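Long-range contact in carbohydrate kinase, FGGY (Novosphingobium aromaticivorans, PDB 3H6E), which probably acts as a carbohydrate kinase of the FGGY family, passing a phosphate group to a sugar substrate: residues D320-V331 against F364-L372. Sequence-based numbering, arbitrary orientation.
Sequences DQPALLAAVPEV and FERRAAACL
In the C-terminal FGGY domain, of the actin-like ATPase clan, helix 321-326 and the start of helix 328-333 lie across the N-terminal part of helix 363-384. The axes of segments 321-326 and 364-372 cross at -81°, with a closest approach of 8.6 Å. Small side chains lie where the helices meet: Ala368 CB sits 3.5 Å from Leu324 O, and Ala327 CB packs 4.0 Å from Glu365 CG. At one end, Arg367 NH2 donates to Asp320 OD2 at 2.7 Å in a salt bridge. The carboxylate is met on its anti side and well out of its plane, and the two charged planes stand 88° apart. The arginine chain bends at chi3 (-67°), which turns the guanidinium to Asp320. Leu324 CD1 lies over one guanidinium face and also touches Phe364 CD2 at 3.4 Å. Ala323 CB meets the same ring obliquely. At the other end, Val331 splits its branches. CG1 is anti to the backbone N and faces Ala369 CB and Leu372 CD1, while CG2 lies 3.3 Å from Glu365 O. Tyr460 of helix 457-468 touches Val331 and Leu372. Arg367 NH1 also makes a hydrogen bond to Arg313 O. A methionine in place of Arg367 would probably leave Asp320 without its charged mate and Arg313 O without this donor. The contact thus joins an apolar centre to one ion pair, which probably helps fix how Asp320 sits against helix 363-384.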
loop_
_atom_site.group_PDB
_atom_site.type_symbol
_atom_site.label_atom_id
_atom_site.label_comp_id
_atom_site.label_asym_id
_atom_site.label_seq_id
_atom_site.Cartn_x
_atom_site.Cartn_y
_atom_site.Cartn_z
ATOM N N ASP A 320 6.845 14.897 23.193
ATOM C CA ASP A 320 5.752 15.863 23.142
ATOM C C ASP A 320 4.390 15.254 23.472
ATOM O O ASP A 320 3.435 15.977 23.764
ATOM C CB ASP A 320 5.689 16.528 21.766
ATOM C CG ASP A 320 6.837 17.484 21.526
ATOM O OD1 ASP A 320 7.867 17.379 22.226
ATOM O OD2 ASP A 320 6.709 18.346 20.633
ATOM N N GLN A 321 4.298 13.929 23.421
ATOM C CA GLN A 321 3.009 13.253 23.573
ATOM C C GLN A 321 2.203 13.663 24.811
ATOM O O GLN A 321 1.024 13.996 24.692
ATOM C CB GLN A 321 3.173 11.731 23.501
ATOM C CG GLN A 321 3.606 11.234 22.130
ATOM C CD GLN A 321 2.822 11.887 21.001
ATOM O OE1 GLN A 321 3.406 12.401 20.045
ATOM N NE2 GLN A 321 1.496 11.881 21.112
ATOM N N PRO A 322 2.831 13.640 25.999
ATOM C CA PRO A 322 2.083 13.977 27.218
ATOM C C PRO A 322 1.481 15.375 27.160
ATOM O O PRO A 322 0.337 15.565 27.572
ATOM C CB PRO A 322 3.147 13.900 28.317
ATOM C CG PRO A 322 4.191 12.987 27.773
ATOM C CD PRO A 322 4.222 13.251 26.296
ATOM N N ALA A 323 2.242 16.338 26.648
ATOM C CA ALA A 323 1.762 17.712 26.547
ATOM C C ALA A 323 0.679 17.835 25.477
ATOM O O ALA A 323 -0.312 18.548 25.659
ATOM C CB ALA A 323 2.913 18.659 26.263
ATOM N N LEU A 324 0.879 17.143 24.360
ATOM C CA LEU A 324 -0.161 17.010 23.350
ATOM C C LEU A 324 -1.402 16.437 24.016
ATOM O O LEU A 324 -2.511 16.952 23.861
ATOM C CB LEU A 324 0.306 16.066 22.241
ATOM C CG LEU A 324 0.903 16.679 20.975
ATOM C CD1 LEU A 324 1.131 18.170 21.143
ATOM C CD2 LEU A 324 2.208 15.974 20.625
ATOM N N LEU A 325 -1.187 15.368 24.773
ATOM C CA LEU A 325 -2.264 14.640 25.421
ATOM C C LEU A 325 -2.974 15.516 26.447
ATOM O O LEU A 325 -4.200 15.633 26.442
ATOM C CB LEU A 325 -1.700 13.389 26.097
ATOM C CG LEU A 325 -2.596 12.156 26.079
ATOM C CD1 LEU A 325 -3.912 12.445 26.792
ATOM C CD2 LEU A 325 -2.834 11.695 24.644
ATOM N N ALA A 326 -2.192 16.135 27.325
ATOM C CA ALA A 326 -2.744 16.958 28.393
ATOM C C ALA A 326 -3.499 18.169 27.851
ATOM O O ALA A 326 -4.307 18.771 28.556
ATOM C CB ALA A 326 -1.639 17.397 29.346
ATOM N N ALA A 327 -3.232 18.519 26.597
ATOM C CA ALA A 327 -3.842 19.697 25.986
ATOM C C ALA A 327 -5.199 19.380 25.360
ATOM O O ALA A 327 -5.931 20.283 24.949
ATOM C CB ALA A 327 -2.901 20.312 24.952
ATOM N N VAL A 328 -5.528 18.094 25.291
ATOM C CA VAL A 328 -6.798 17.656 24.714
ATOM C C VAL A 328 -8.010 18.116 25.533
ATOM O O VAL A 328 -8.983 18.619 24.972
ATOM C CB VAL A 328 -6.853 16.119 24.532
ATOM C CG1 VAL A 328 -8.191 15.701 23.933
ATOM C CG2 VAL A 328 -5.696 15.641 23.661
ATOM N N PRO A 329 -7.957 17.942 26.865
ATOM C CA PRO A 329 -9.082 18.330 27.723
ATOM C C PRO A 329 -9.668 19.701 27.383
ATOM O O PRO A 329 -10.878 19.805 27.180
ATOM C CB PRO A 329 -8.458 18.345 29.118
ATOM C CG PRO A 329 -7.411 17.286 29.049
ATOM C CD PRO A 329 -6.868 17.319 27.641
ATOM N N GLU A 330 -8.825 20.729 27.315
ATOM C CA GLU A 330 -9.295 22.087 27.031
ATOM C C GLU A 330 -9.763 22.298 25.587
ATOM O O GLU A 330 -10.700 23.060 25.342
ATOM C CB GLU A 330 -8.237 23.124 27.424
ATOM C CG GLU A 330 -8.613 23.954 28.652
ATOM C CD GLU A 330 -9.878 23.455 29.341
ATOM O OE1 GLU A 330 -9.765 22.717 30.346
ATOM O OE2 GLU A 330 -10.986 23.799 28.871
ATOM N N VAL A 331 -9.112 21.631 24.638
ATOM C CA VAL A 331 -9.555 21.655 23.247
ATOM C C VAL A 331 -10.988 21.155 23.179
ATOM O O VAL A 331 -11.872 21.789 22.601
ATOM C CB VAL A 331 -8.688 20.737 22.369
ATOM C CG1 VAL A 331 -9.402 20.421 21.057
ATOM C CG2 VAL A 331 -7.332 21.372 22.107
ATOM N N PHE A 364 0.463 23.524 21.001
ATOM C CA PHE A 364 0.075 22.246 21.587
ATOM C C PHE A 364 -1.416 21.966 21.437
ATOM O O PHE A 364 -1.813 20.844 21.126
ATOM C CB PHE A 364 0.492 22.166 23.055
ATOM C CG PHE A 364 1.941 21.834 23.249
ATOM C CD1 PHE A 364 2.882 22.837 23.396
ATOM C CD2 PHE A 364 2.362 20.517 23.271
ATOM C CE1 PHE A 364 4.218 22.530 23.571
ATOM C CE2 PHE A 364 3.696 20.202 23.440
ATOM C CZ PHE A 364 4.625 21.209 23.592
ATOM N N GLU A 365 -2.239 22.985 21.654
ATOM C CA GLU A 365 -3.683 22.823 21.541
ATOM C C GLU A 365 -4.111 22.758 20.082
ATOM O O GLU A 365 -5.116 22.132 19.748
ATOM C CB GLU A 365 -4.419 23.954 22.259
ATOM C CG GLU A 365 -4.310 23.898 23.771
ATOM C CD GLU A 365 -5.274 24.843 24.462
ATOM O OE1 GLU A 365 -6.024 25.550 23.756
ATOM O OE2 GLU A 365 -5.281 24.875 25.712
ATOM N N ARG A 366 -3.344 23.410 19.215
ATOM C CA ARG A 366 -3.616 23.356 17.788
ATOM C C ARG A 366 -3.113 22.022 17.241
ATOM O O ARG A 366 -3.748 21.409 16.386
ATOM C CB ARG A 366 -2.958 24.537 17.065
ATOM C CG ARG A 366 -3.880 25.226 16.067
ATOM C CD ARG A 366 -3.204 26.381 15.333
ATOM N NE ARG A 366 -2.634 27.366 16.245
ATOM C CZ ARG A 366 -2.499 28.658 15.959
ATOM N NH1 ARG A 366 -2.909 29.129 14.787
ATOM N NH2 ARG A 366 -1.963 29.483 16.851
ATOM N N ARG A 367 -1.977 21.571 17.763
ATOM C CA ARG A 367 -1.384 20.301 17.364
ATOM C C ARG A 367 -2.201 19.118 17.879
ATOM O O ARG A 367 -2.283 18.072 17.233
ATOM C CB ARG A 367 0.055 20.196 17.875
ATOM C CG ARG A 367 1.039 21.145 17.211
ATOM C CD ARG A 367 2.435 20.555 17.234
ATOM N NE ARG A 367 2.979 20.459 18.584
ATOM C CZ ARG A 367 3.911 19.585 18.951
ATOM N NH1 ARG A 367 4.392 18.715 18.074
ATOM N NH2 ARG A 367 4.356 19.571 20.202
ATOM N N ALA A 368 -2.797 19.283 19.053
ATOM C CA ALA A 368 -3.622 18.235 19.633
ATOM C C ALA A 368 -4.931 18.126 18.861
ATOM O O ALA A 368 -5.409 17.027 18.576
ATOM C CB ALA A 368 -3.883 18.516 21.101
ATOM N N ALA A 369 -5.500 19.277 18.513
ATOM C CA ALA A 369 -6.763 19.322 17.787
ATOM C C ALA A 369 -6.618 18.757 16.377
ATOM O O ALA A 369 -7.568 18.215 15.817
ATOM C CB ALA A 369 -7.295 20.746 17.737
ATOM N N ALA A 370 -5.425 18.893 15.808
ATOM C CA ALA A 370 -5.156 18.351 14.482
ATOM C C ALA A 370 -5.285 16.830 14.507
ATOM O O ALA A 370 -5.802 16.226 13.570
ATOM C CB ALA A 370 -3.766 18.768 14.005
ATOM N N CYS A 371 -4.816 16.223 15.592
ATOM C CA CYS A 371 -4.900 14.778 15.768
ATOM C C CYS A 371 -6.342 14.304 15.904
ATOM O O CYS A 371 -6.652 13.151 15.604
ATOM C CB CYS A 371 -4.105 14.346 16.996
ATOM S SG CYS A 371 -2.338 14.627 16.878
ATOM N N LEU A 372 -7.219 15.192 16.361
ATOM C CA LEU A 372 -8.628 14.848 16.531
ATOM C C LEU A 372 -9.347 14.844 15.194
ATOM O O LEU A 372 -10.151 13.957 14.914
ATOM C CB LEU A 372 -9.324 15.822 17.486
ATOM C CG LEU A 372 -8.884 15.811 18.953
ATOM C CD1 LEU A 372 -9.916 16.529 19.822
ATOM C CD2 LEU A 372 -8.658 14.391 19.447
#